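Local structure of endonuclease V (Homo sapiens, 6OZE) at residues A[52-57]-A[76-81]; A[56-61]-A[233-238]; A[122-127]-A[148-153]. The protein cleaves inosine-containing RNA as a metal-dependent endoribonuclease, with a catalytic domain related to the RNase H superfamily. The protein carries 4 engineered substitutions. All coordinates share one frame; numbering follows the deposited sequence. Where two conformers were deposited one is given.

Interaction 1 of 3, residues A[52-57]-A[76-81]. With ACT (acetate ion), chain B.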
ATOM      1  N   SER A  52       9.955  13.891  12.336  1.00 62.25           N
ATOM      2  CA  SER A  52       9.108  13.957  11.157  1.00 61.28           C
ATOM      3  C   SER A  52       9.896  14.089   9.862  1.00 61.61           C
ATOM      4  O   SER A  52       9.278  14.190   8.796  1.00 59.19           O
ATOM      5  CB  SER A  52       8.106  15.111  11.277  1.00 71.15           C
ATOM      6  OG  SER A  52       8.775  16.362  11.297  1.00 73.74           O
ATOM      7  N   VAL A  53      11.231  14.110   9.910  1.00 50.47           N
ATOM      8  CA  VAL A  53      12.058  14.185   8.714  0.50 43.39           C
ATOM      9  C   VAL A  53      12.823  12.884   8.458  1.00 34.60           C
ATOM     10  O   VAL A  53      12.721  12.301   7.382  1.00 35.01           O
ATOM     11  CB  VAL A  53      12.985  15.427   8.718  0.50 42.56           C
ATOM     12  CG1 VAL A  53      12.148  16.700   8.816  0.50 44.26           C
ATOM     13  CG2 VAL A  53      14.005  15.388   9.845  0.50 46.90           C
ATOM     14  N   ARG A  54      13.580  12.400   9.447  1.00 29.14           N
ATOM     15  CA  ARG A  54      14.344  11.173   9.222  1.00 24.59           C
ATOM     16  C   ARG A  54      13.448   9.945   9.289  1.00 25.79           C
ATOM     17  O   ARG A  54      12.615   9.810  10.192  1.00 28.98           O
ATOM     18  CB  ARG A  54      15.495  11.039  10.222  1.00 30.22           C
ATOM     19  CG  ARG A  54      16.622  10.108   9.759  1.00 31.48           C
ATOM     20  CD  ARG A  54      17.372  10.658   8.530  1.00 36.40           C
ATOM     21  NE  ARG A  54      18.547   9.853   8.194  1.00 32.17           N
ATOM     22  CZ  ARG A  54      19.190   9.894   7.027  1.00 26.97           C
ATOM     23  NH1 ARG A  54      20.253   9.117   6.830  1.00 28.19           N
ATOM     24  NH2 ARG A  54      18.769  10.696   6.056  1.00 28.04           N
ATOM     25  N   ALA A  55      13.649   9.032   8.344  1.00 23.06           N
ATOM     26  CA  ALA A  55      12.793   7.871   8.209  1.00 22.24           C
ATOM     27  C   ALA A  55      13.603   6.753   7.580  1.00 22.44           C
ATOM     28  O   ALA A  55      14.754   6.945   7.165  1.00 23.57           O
ATOM     29  CB  ALA A  55      11.573   8.202   7.340  1.00 24.70           C
ATOM     30  N   CYS A  56      13.005   5.568   7.526  1.00 21.34           N
ATOM     31  CA  CYS A  56      13.570   4.454   6.782  1.00 20.23           C
ATOM     32  C   CYS A  56      12.575   4.021   5.718  1.00 20.56           C
ATOM     33  O   CYS A  56      11.373   3.918   5.991  1.00 23.15           O
ATOM     34  CB  CYS A  56      13.879   3.280   7.708  1.00 22.29           C
ATOM     35  SG  CYS A  56      14.693   1.925   6.885  1.00 23.65           S
ATOM     36  N   ALA A  57      13.070   3.804   4.504  1.00 20.82           N
ATOM     37  CA  ALA A  57      12.270   3.273   3.405  1.00 21.69           C
ATOM     38  C   ALA A  57      12.746   1.858   3.123  1.00 20.02           C
ATOM     39  O   ALA A  57      13.958   1.608   3.058  1.00 20.40           O
ATOM     40  CB  ALA A  57      12.425   4.144   2.150  1.00 21.79           C
ATOM     41  N   MET A  76      17.995   4.545   5.224  1.00 22.06           N
ATOM     42  CA  MET A  76      17.618   5.756   5.939  1.00 21.83           C
ATOM     43  C   MET A  76      17.558   6.919   4.958  1.00 21.45           C
ATOM     44  O   MET A  76      18.431   7.069   4.095  1.00 24.87           O
ATOM     45  CB  MET A  76      18.639   6.108   7.024  1.00 23.35           C
ATOM     46  CG  MET A  76      18.874   5.065   8.112  1.00 24.49           C
ATOM     47  SD  MET A  76      17.362   4.640   9.029  1.00 26.05           S
ATOM     48  CE  MET A  76      17.021   6.199   9.834  1.00 30.71           C
ATOM     49  N   VAL A  77      16.522   7.745   5.101  1.00 21.21           N
ATOM     50  CA  VAL A  77      16.251   8.848   4.190  1.00 24.39           C
ATOM     51  C   VAL A  77      15.754  10.039   4.998  1.00 25.74           C
ATOM     52  O   VAL A  77      15.316   9.903   6.140  1.00 26.17           O
ATOM     53  CB  VAL A  77      15.199   8.465   3.118  1.00 23.45           C
ATOM     54  CG1 VAL A  77      15.690   7.291   2.268  1.00 25.07           C
ATOM     55  CG2 VAL A  77      13.876   8.118   3.775  1.00 26.47           C
ATOM     56  N   SER A  78      15.833  11.222   4.392  1.00 27.76           N
ATOM     57  CA  SER A  78      15.327  12.451   4.996  1.00 30.54           C
ATOM     58  C   SER A  78      14.154  12.956   4.162  1.00 29.70           C
ATOM     59  O   SER A  78      14.337  13.306   2.993  1.00 31.84           O
ATOM     60  CB  SER A  78      16.418  13.517   5.048  1.00 33.41           C
ATOM     61  OG  SER A  78      17.460  13.135   5.929  1.00 34.26           O
ATOM     62  N   LEU A  79      12.965  12.996   4.767  1.00 34.95           N
ATOM     63  CA  LEU A  79      11.734  13.406   4.085  1.00 32.12           C
ATOM     64  C   LEU A  79      11.598  14.912   4.242  1.00 35.51           C
ATOM     65  O   LEU A  79      10.987  15.411   5.188  1.00 39.77           O
ATOM     66  CB  LEU A  79      10.522  12.689   4.672  1.00 33.52           C
ATOM     67  CG  LEU A  79      10.552  11.163   4.784  1.00 39.43           C
ATOM     68  CD1 LEU A  79       9.145  10.612   4.958  1.00 43.50           C
ATOM     69  CD2 LEU A  79      11.189  10.533   3.583  1.00 40.19           C
ATOM     70  N   THR A  80      12.181  15.650   3.301  1.00 36.41           N
ATOM     71  CA  THR A  80      12.255  17.096   3.434  1.00 41.57           C
ATOM     72  C   THR A  80      11.070  17.829   2.810  1.00 42.59           C
ATOM     73  O   THR A  80      10.896  19.023   3.075  1.00 45.61           O
ATOM     74  CB  THR A  80      13.583  17.602   2.864  1.00 50.70           C
ATOM     75  OG1 THR A  80      13.758  17.087   1.537  1.00 53.33           O
ATOM     76  CG2 THR A  80      14.740  17.143   3.737  1.00 56.17           C
ATOM     77  N   ALA A  81      10.255  17.153   2.009  1.00 41.11           N
ATOM     78  CA  ALA A  81       9.047  17.781   1.496  1.00 45.68           C
ATOM     79  C   ALA A  81       8.088  18.066   2.652  1.00 44.13           C
ATOM     80  O   ALA A  81       8.012  17.283   3.604  1.00 42.73           O
ATOM     81  CB  ALA A  81       8.365  16.874   0.473  1.00 42.11           C
TER
HETATM   82  C   ACT B 301      20.748   8.194   9.957  0.80 27.59           C
HETATM   83  O   ACT B 301      19.927   9.090  10.274  0.80 32.08           O
HETATM   84  OXT ACT B 301      20.963   7.676   8.833  0.80 35.27           O
HETATM   85  CH3 ACT B 301      21.659   7.698  11.113  0.80 41.38           C
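Arg54 and Ser78 face each other as a non-hydrogen-bonded antiparallel pair in the hairpin of strands 54-63 and 69-78, the latter outermost in the sheet of this chain, and the arginine reaches across its neighbour strand. CG lies anti to the backbone N (chi1 -158°) and the chain then bends at chi2, which lays its outer half over strand 76-78. CG of Arg54 lies near the acetate and 3.9 Å from the methyl CE of Met76. CD of Arg54 sits 3.2 Å from Val77 O. NE of Arg54 donates to acetate O at 2.6 Å, and NH1 to acetate OXT in a nearly straight bond (172°), a two-pronged grip on the carboxylate. NH2 turns the other way and bonds Ser78 OG at 2.8 Å; this bond is bent (138°), the hydroxyl lying somewhat out of the guanidinium plane. One face of the guanidinium rests over the backbone between Met76 and Val77.

Next along the strands, Ala55 and Val77 form a hydrogen-bonded pair, Ala55 N giving to Val77 O at 2.9 Å and Val77 N to Ala55 O at 2.8 Å. Beyond the paired strands, Leu79 N donates almost straight to Val53 O, extending the pairing into the inverse gamma turn centred on Leu79. On the face away from Arg54, Ala55 CB packs on Leu79 CG at 4.0 Å, beside Phe95 of helix 89-106. Met76, bent at chi2 and chi3, brings SD beside Cys56 CB, next to His238 of helix 226-242.

The acetate, probably from the crystallisation liquor, is likely to balance the guanidinium charge and, with Ser78, to limit its turning in this crystal; without it the Ser78 bond and the backbone packing would remain.

Interaction 2 of 3, residues A[56-61]-A[233-238]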
ATOM      1  N   CYS A  56      13.005   5.568   7.526  1.00 21.34           N
ATOM      2  CA  CYS A  56      13.570   4.454   6.782  1.00 20.23           C
ATOM      3  C   CYS A  56      12.575   4.021   5.718  1.00 20.56           C
ATOM      4  O   CYS A  56      11.373   3.918   5.991  1.00 23.15           O
ATOM      5  CB  CYS A  56      13.879   3.280   7.708  1.00 22.29           C
ATOM      6  SG  CYS A  56      14.693   1.925   6.885  1.00 23.65           S
ATOM      7  N   ALA A  57      13.070   3.804   4.504  1.00 20.82           N
ATOM      8  CA  ALA A  57      12.270   3.273   3.405  1.00 21.69           C
ATOM      9  C   ALA A  57      12.746   1.858   3.123  1.00 20.02           C
ATOM     10  O   ALA A  57      13.958   1.608   3.058  1.00 20.40           O
ATOM     11  CB  ALA A  57      12.425   4.144   2.150  1.00 21.79           C
ATOM     12  N   SER A  58      11.796   0.922   2.975  1.00 19.45           N
ATOM     13  CA  SER A  58      12.145  -0.474   2.761  1.00 20.10           C
ATOM     14  C   SER A  58      11.349  -1.073   1.609  1.00 18.20           C
ATOM     15  O   SER A  58      10.170  -0.747   1.409  1.00 18.87           O
ATOM     16  CB  SER A  58      11.875  -1.318   4.013  1.00 21.79           C
ATOM     17  OG  SER A  58      12.697  -0.870   5.096  1.00 22.79           O
ATOM     18  N   LEU A  59      12.009  -1.957   0.870  1.00 19.00           N
ATOM     19  CA  LEU A  59      11.379  -2.766  -0.171  1.00 17.28           C
ATOM     20  C   LEU A  59      11.742  -4.213   0.072  1.00 19.09           C
ATOM     21  O   LEU A  59      12.922  -4.543   0.241  1.00 21.19           O
ATOM     22  CB  LEU A  59      11.876  -2.317  -1.553  1.00 20.27           C
ATOM     23  CG  LEU A  59      11.597  -3.267  -2.723  1.00 20.68           C
ATOM     24  CD1 LEU A  59      10.097  -3.333  -2.992  1.00 21.81           C
ATOM     25  CD2 LEU A  59      12.333  -2.782  -3.964  1.00 22.40           C
ATOM     26  N   VAL A  60      10.725  -5.080   0.105  1.00 17.58           N
ATOM     27  CA  VAL A  60      10.947  -6.515   0.208  1.00 20.33           C
ATOM     28  C   VAL A  60      10.239  -7.194  -0.955  1.00 20.55           C
ATOM     29  O   VAL A  60       9.259  -6.675  -1.498  1.00 21.33           O
ATOM     30  CB  VAL A  60      10.476  -7.116   1.550  1.00 20.66           C
ATOM     31  CG1 VAL A  60      11.223  -6.465   2.719  1.00 24.03           C
ATOM     32  CG2 VAL A  60       8.941  -6.991   1.708  1.00 21.28           C
ATOM     33  N   VAL A  61      10.781  -8.325  -1.381  1.00 19.63           N
ATOM     34  CA  VAL A  61      10.098  -9.184  -2.344  1.00 21.18           C
ATOM     35  C   VAL A  61       9.980 -10.567  -1.729  1.00 20.53           C
ATOM     36  O   VAL A  61      10.955 -11.092  -1.179  1.00 21.75           O
ATOM     37  CB  VAL A  61      10.840  -9.253  -3.690  1.00 23.90           C
ATOM     38  CG1 VAL A  61      10.051 -10.116  -4.686  1.00 26.41           C
ATOM     39  CG2 VAL A  61      11.076  -7.834  -4.236  1.00 22.48           C
ATOM     40  N   ILE A 233       9.018  -4.655   9.446  1.00 21.96           N
ATOM     41  CA  ILE A 233      10.074  -5.204  10.291  1.00 22.37           C
ATOM     42  C   ILE A 233      11.436  -4.751   9.796  1.00 21.84           C
ATOM     43  O   ILE A 233      12.288  -4.337  10.589  1.00 24.31           O
ATOM     44  CB  ILE A 233       9.969  -6.739  10.348  1.00 25.81           C
ATOM     45  CG1 ILE A 233       8.700  -7.154  11.106  1.00 25.86           C
ATOM     46  CG2 ILE A 233      11.214  -7.350  11.007  1.00 30.60           C
ATOM     47  CD1 ILE A 233       8.333  -8.613  10.955  1.00 30.16           C
ATOM     48  N   CYS A 234      11.669  -4.818   8.479  1.00 19.55           N
ATOM     49  CA  CYS A 234      12.959  -4.371   7.945  1.00 20.89           C
ATOM     50  C   CYS A 234      13.244  -2.914   8.309  1.00 21.95           C
ATOM     51  O   CYS A 234      14.377  -2.563   8.678  1.00 21.89           O
ATOM     52  CB  CYS A 234      12.974  -4.540   6.426  1.00 24.02           C
ATOM     53  SG  CYS A 234      13.295  -6.224   5.896  1.00 31.72           S
ATOM     54  N   SER A 235      12.241  -2.043   8.193  1.00 21.32           N
ATOM     55  CA  SER A 235      12.477  -0.634   8.506  1.00 19.33           C
ATOM     56  C   SER A 235      12.790  -0.447   9.985  1.00 22.53           C
ATOM     57  O   SER A 235      13.696   0.322  10.343  1.00 23.19           O
ATOM     58  CB  SER A 235      11.275   0.226   8.135  1.00 21.28           C
ATOM     59  OG  SER A 235      11.136   0.334   6.746  1.00 22.95           O
ATOM     60  N   ARG A 236      12.039  -1.117  10.857  1.00 23.20           N
ATOM     61  CA  ARG A 236      12.284  -0.983  12.291  1.00 22.84           C
ATOM     62  C   ARG A 236      13.673  -1.484  12.651  1.00 25.41           C
ATOM     63  O   ARG A 236      14.412  -0.816  13.391  1.00 23.94           O
ATOM     64  CB  ARG A 236      11.211  -1.727  13.085  1.00 28.36           C
ATOM     65  CG  ARG A 236       9.917  -0.937  13.206  1.00 45.01           C
ATOM     66  CD  ARG A 236       8.898  -1.668  14.059  1.00 62.81           C
ATOM     67  NE  ARG A 236       8.549  -2.960  13.481  1.00 69.80           N
ATOM     68  CZ  ARG A 236       7.581  -3.746  13.936  1.00 74.84           C
ATOM     69  NH1 ARG A 236       6.854  -3.373  14.980  1.00 79.64           N
ATOM     70  NH2 ARG A 236       7.336  -4.904  13.339  1.00 75.21           N
ATOM     71  N   GLU A 237      14.074  -2.625  12.087  1.00 22.85           N
ATOM     72  CA  GLU A 237      15.405  -3.150  12.371  1.00 22.20           C
ATOM     73  C   GLU A 237      16.489  -2.215  11.853  1.00 22.09           C
ATOM     74  O   GLU A 237      17.513  -2.013  12.515  1.00 24.82           O
ATOM     75  CB  GLU A 237      15.587  -4.526  11.735  1.00 26.48           C
ATOM     76  CG  GLU A 237      14.756  -5.627  12.369  1.00 39.51           C
ATOM     77  CD  GLU A 237      14.940  -6.961  11.669  1.00 60.11           C
ATOM     78  OE1 GLU A 237      15.539  -6.980  10.572  1.00 65.30           O
ATOM     79  OE2 GLU A 237      14.485  -7.987  12.218  1.00 67.76           O
ATOM     80  N   HIS A 238      16.295  -1.660  10.651  1.00 21.47           N
ATOM     81  CA  HIS A 238      17.317  -0.781  10.086  1.00 22.55           C
ATOM     82  C   HIS A 238      17.466   0.490  10.909  1.00 22.57           C
ATOM     83  O   HIS A 238      18.577   0.985  11.097  1.00 24.14           O
ATOM     84  CB  HIS A 238      16.965  -0.433   8.643  1.00 21.74           C
ATOM     85  CG  HIS A 238      18.103   0.126   7.866  1.00 23.52           C
ATOM     86  ND1 HIS A 238      19.211  -0.621   7.526  1.00 31.10           N
ATOM     87  CD2 HIS A 238      18.321   1.369   7.379  1.00 25.48           C
ATOM     88  CE1 HIS A 238      20.059   0.137   6.853  1.00 35.71           C
ATOM     89  NE2 HIS A 238      19.541   1.349   6.747  1.00 30.83           N
TER
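Cys234 opens the helical side of this contact, where helix 226-242 lies on one face of strand 54-63, the short segments meeting at 138° with their axes 7.6 Å apart at closest. Its SG meets Val60 CG1 at 3.8 Å, an apolar touch, while its CB lies over the hydroxyl of Ser58. Glu72 and Ser74 of the edge strand 69-78 also border this cysteine.

Ser235 follows and comes closest to the strand: its OG stands 2.6 Å from Ser58 OG in a hydrogen bond whose proton could serve another acceptor. Both hydroxyls lie anti to their own carbonyl carbons (chi1 -63° in Ser58, -71° in Ser235), and this turns them to each other between helix and strand. Ser235 CB also packs against Cys56 SG at 4.0 Å.

His238, one turn on, gives its backbone N-H to Cys234 O and has CG anti to its own backbone N. Its CB and CD2 both lie 3.7 Å from Cys56 SG, and the sulfur approaches the imidazole obliquely, 4.6 Å from the ring centroid. Ile239 of the same helix also touches Cys56.

Two buried serine hydroxyls thus sit between sulfur contacts on a helix-sheet interface. Each has a further partner, Ser58 OG with Ser74 OG and Ser235 OG with Asp44 OD2, so a polar chain runs through the interface from strand 69-78 to strand 39-47 and satisfies oxygens that would otherwise be costly to bury.

Interaction 3 of 3, residues A[122-127]-A[148-153]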
ATOM      1  N   VAL A 122      -6.843   4.502  -4.275  1.00 30.93           N
ATOM      2  CA  VAL A 122      -7.897   5.434  -4.652  1.00 33.02           C
ATOM      3  C   VAL A 122      -8.757   5.842  -3.464  1.00 32.32           C
ATOM      4  O   VAL A 122      -9.475   6.847  -3.547  1.00 36.38           O
ATOM      5  CB  VAL A 122      -8.678   4.904  -5.864  1.00 44.79           C
ATOM      6  CG1 VAL A 122      -7.722   4.665  -7.029  1.00 52.12           C
ATOM      7  CG2 VAL A 122      -9.385   3.637  -5.505  1.00 33.39           C
ATOM      8  N   LEU A 123      -8.692   5.114  -2.349  1.00 30.66           N
ATOM      9  CA  LEU A 123      -9.390   5.534  -1.131  1.00 30.75           C
ATOM     10  C   LEU A 123      -8.515   6.609  -0.500  1.00 35.51           C
ATOM     11  O   LEU A 123      -7.629   6.323   0.308  1.00 34.07           O
ATOM     12  CB  LEU A 123      -9.585   4.349  -0.193  1.00 34.59           C
ATOM     13  CG  LEU A 123     -10.613   4.398   0.949  1.00 49.77           C
ATOM     14  CD1 LEU A 123     -10.673   3.053   1.668  1.00 49.33           C
ATOM     15  CD2 LEU A 123     -10.342   5.509   1.950  1.00 52.95           C
ATOM     16  N   HIS A 124      -8.774   7.858  -0.867  1.00 35.82           N
ATOM     17  CA  HIS A 124      -7.851   8.937  -0.547  1.00 34.81           C
ATOM     18  C   HIS A 124      -8.561  10.260  -0.794  1.00 37.96           C
ATOM     19  O   HIS A 124      -9.534  10.327  -1.548  1.00 41.18           O
ATOM     20  CB  HIS A 124      -6.593   8.808  -1.410  1.00 32.80           C
ATOM     21  CG  HIS A 124      -5.572   9.881  -1.182  1.00 37.10           C
ATOM     22  ND1 HIS A 124      -5.467  10.984  -1.995  1.00 41.66           N
ATOM     23  CD2 HIS A 124      -4.599  10.003  -0.249  1.00 38.56           C
ATOM     24  CE1 HIS A 124      -4.477  11.750  -1.570  1.00 37.44           C
ATOM     25  NE2 HIS A 124      -3.935  11.177  -0.510  1.00 40.57           N
ATOM     26  N   HIS A 125      -8.037  11.316  -0.156  1.00 43.98           N
ATOM     27  CA  HIS A 125      -8.636  12.648  -0.245  1.00 49.76           C
ATOM     28  C   HIS A 125      -8.927  13.043  -1.686  1.00 47.09           C
ATOM     29  O   HIS A 125      -9.953  13.671  -1.974  1.00 52.27           O
ATOM     30  CB  HIS A 125      -7.682  13.686   0.356  1.00 51.76           C
ATOM     31  CG  HIS A 125      -7.218  13.373   1.744  1.00 48.42           C
ATOM     32  ND1 HIS A 125      -6.449  12.270   2.044  1.00 47.38           N
ATOM     33  CD2 HIS A 125      -7.391  14.038   2.911  1.00 52.27           C
ATOM     34  CE1 HIS A 125      -6.181  12.259   3.337  1.00 48.66           C
ATOM     35  NE2 HIS A 125      -6.740  13.321   3.886  1.00 51.85           N
ATOM     36  N   ARG A 126      -8.024  12.698  -2.605  1.00 48.28           N
ATOM     37  CA  ARG A 126      -8.129  13.101  -4.000  1.00 49.55           C
ATOM     38  C   ARG A 126      -8.220  11.905  -4.942  1.00 53.72           C
ATOM     39  O   ARG A 126      -7.972  12.047  -6.143  1.00 50.00           O
ATOM     40  CB  ARG A 126      -6.949  14.006  -4.367  1.00 58.38           C
ATOM     41  CG  ARG A 126      -7.208  14.981  -5.508  1.00 72.26           C
ATOM     42  CD  ARG A 126      -6.206  16.131  -5.489  1.00 76.68           C
ATOM     43  NE  ARG A 126      -6.594  17.170  -4.542  1.00 79.15           N
ATOM     44  CZ  ARG A 126      -6.187  17.237  -3.277  1.00 66.33           C
ATOM     45  NH1 ARG A 126      -5.362  16.322  -2.787  1.00 49.75           N
ATOM     46  NH2 ARG A 126      -6.609  18.228  -2.501  1.00 74.28           N
ATOM     47  N   GLY A 127      -8.588  10.732  -4.425  1.00 39.22           N
ATOM     48  CA  GLY A 127      -8.564   9.537  -5.245  1.00 44.61           C
ATOM     49  C   GLY A 127      -7.188   9.150  -5.735  1.00 32.93           C
ATOM     50  O   GLY A 127      -7.074   8.432  -6.733  1.00 37.29           O
ATOM     51  N   LYS A 148      -6.006   1.680   8.942  1.00 41.52           N
ATOM     52  CA  LYS A 148      -7.101   2.475   9.477  1.00 44.87           C
ATOM     53  C   LYS A 148      -7.889   3.104   8.335  1.00 45.69           C
ATOM     54  O   LYS A 148      -7.383   3.287   7.224  1.00 43.20           O
ATOM     55  CB  LYS A 148      -6.617   3.553  10.460  1.00 50.96           C
ATOM     56  CG  LYS A 148      -5.651   4.560   9.874  1.00 60.15           C
ATOM     57  CD  LYS A 148      -5.293   5.624  10.907  1.00 75.96           C
ATOM     58  CE  LYS A 148      -4.051   6.410  10.504  1.00 83.42           C
ATOM     59  NZ  LYS A 148      -4.213   7.103   9.196  1.00 88.07           N
ATOM     60  N   LEU A 149      -9.141   3.442   8.631  1.00 39.56           N
ATOM     61  CA  LEU A 149     -10.060   3.972   7.629  1.00 40.37           C
ATOM     62  C   LEU A 149      -9.831   5.467   7.426  1.00 41.97           C
ATOM     63  O   LEU A 149      -9.973   6.260   8.364  1.00 43.12           O
ATOM     64  CB  LEU A 149     -11.499   3.714   8.070  1.00 37.46           C
ATOM     65  CG  LEU A 149     -12.558   4.248   7.107  1.00 41.31           C
ATOM     66  CD1 LEU A 149     -12.439   3.540   5.763  1.00 37.78           C
ATOM     67  CD2 LEU A 149     -13.956   4.078   7.697  1.00 43.54           C
ATOM     68  N   LEU A 150      -9.495   5.855   6.198  1.00 39.60           N
ATOM     69  CA  LEU A 150      -9.407   7.263   5.832  1.00 44.98           C
ATOM     70  C   LEU A 150     -10.815   7.777   5.554  1.00 49.24           C
ATOM     71  O   LEU A 150     -11.501   7.264   4.664  1.00 43.26           O
ATOM     72  CB  LEU A 150      -8.548   7.415   4.579  1.00 47.29           C
ATOM     73  CG  LEU A 150      -7.261   8.240   4.621  1.00 53.36           C
ATOM     74  CD1 LEU A 150      -6.749   8.482   3.202  1.00 49.42           C
ATOM     75  CD2 LEU A 150      -7.464   9.550   5.363  1.00 57.51           C
ATOM     76  N   GLN A 151     -11.253   8.789   6.302  1.00 56.68           N
ATOM     77  CA  GLN A 151     -12.647   9.234   6.228  1.00 58.53           C
ATOM     78  C   GLN A 151     -12.805  10.295   5.140  1.00 52.94           C
ATOM     79  O   GLN A 151     -12.891  11.497   5.399  1.00 60.83           O
ATOM     80  CB  GLN A 151     -13.133   9.704   7.594  1.00 69.57           C
ATOM     81  CG  GLN A 151     -13.249   8.573   8.612  1.00 64.30           C
ATOM     82  CD  GLN A 151     -13.812   9.029   9.947  1.00 68.76           C
ATOM     83  OE1 GLN A 151     -14.375   8.233  10.701  1.00 53.72           O
ATOM     84  NE2 GLN A 151     -13.657  10.315  10.249  1.00 76.99           N
ATOM     85  N   VAL A 152     -12.873   9.825   3.891  1.00 49.47           N
ATOM     86  CA  VAL A 152     -12.983  10.679   2.716  1.00 50.15           C
ATOM     87  C   VAL A 152     -14.197  10.268   1.890  1.00 54.96           C
ATOM     88  O   VAL A 152     -14.686   9.139   1.977  1.00 53.80           O
ATOM     89  CB  VAL A 152     -11.708  10.652   1.849  1.00 60.86           C
ATOM     90  CG1 VAL A 152     -10.518  11.206   2.625  1.00 62.11           C
ATOM     91  CG2 VAL A 152     -11.434   9.242   1.365  1.00 51.60           C
ATOM     92  N   ASP A 153     -14.673  11.211   1.069  1.00 60.75           N
ATOM     93  CA  ASP A 153     -15.846  11.002   0.210  1.00 62.84           C
ATOM     94  C   ASP A 153     -17.034  10.461   1.005  1.00 54.91           C
ATOM     95  O   ASP A 153     -17.718   9.524   0.589  1.00 56.44           O
ATOM     96  CB  ASP A 153     -15.527  10.125  -1.008  1.00 62.05           C
ATOM     97  CG  ASP A 153     -16.650  10.121  -2.048  1.00 72.23           C
ATOM     98  OD1 ASP A 153     -17.550  10.985  -1.967  1.00 77.05           O
ATOM     99  OD2 ASP A 153     -16.638   9.248  -2.941  1.00 68.30           O
TER
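Leu150 reaches into the loop 122-127 with both its methyl groups directed at His125: CD2 lies 3.6 Å from His125 CE1 and CD1 3.8 Å from the same atom, the side chains crossing at about a right angle. CD1 also approaches the backbone at Leu123 O. Val152 is the second residue to press on this loop: its CG1 sits over one face of the His125 imidazole, offset toward the rim and 4.2 Å from the ring centroid, as a CH-pi contact, while CG2 lies against His124 O at 3.6 Å. Leu123 CG lies anti to the backbone N (chi1 -162°), which carries CD2 to Leu150 CB at 3.7 Å and Val152 CG2 at 3.9 Å, the leucine chains running antiparallel alongside each other. With an alanine in place of Leu150 both methyls would go, which is likely to open a gap beside the His125 ring and against Leu123 O and His124, letting the ring turn more freely although Val152 would still cover one face.

Behind these side chains, a type I turn from His124 to Gly127, closed by Gly127 N to His124 O, presents His125, and an inverse gamma turn centred on Gln151 sets Leu150 and Val152 on the same flank. Farther out, Leu123 packs on Ser202 and Leu185 and His124 on Gln13, so loop 122-127 links helix 3-17 to strands 184-189 and 199-205; Leu149 touches Tyr200.

Overall arrangement
Interactions 1 and 2 share Cys56 and Ala57 on strand 54-63 and meet directly, Met76 SD packing on His238 CD2 at 3.8 Å. Interaction 1 builds the sheet margin through backbone pairing and a charged arginine, and is partly buried; interaction 2 is buried and clamps a helix onto the same strand through serine hydroxyls and sulfur. Interaction 3 stands apart, its centre about 24 Å from that of interaction 1 and about 25 Å from that of interaction 2, on the opposite side of the chain's centre from the latter. It is a surface contact between two loops, held by apolar and CH-pi packing rather than by hydrogen bonds between them.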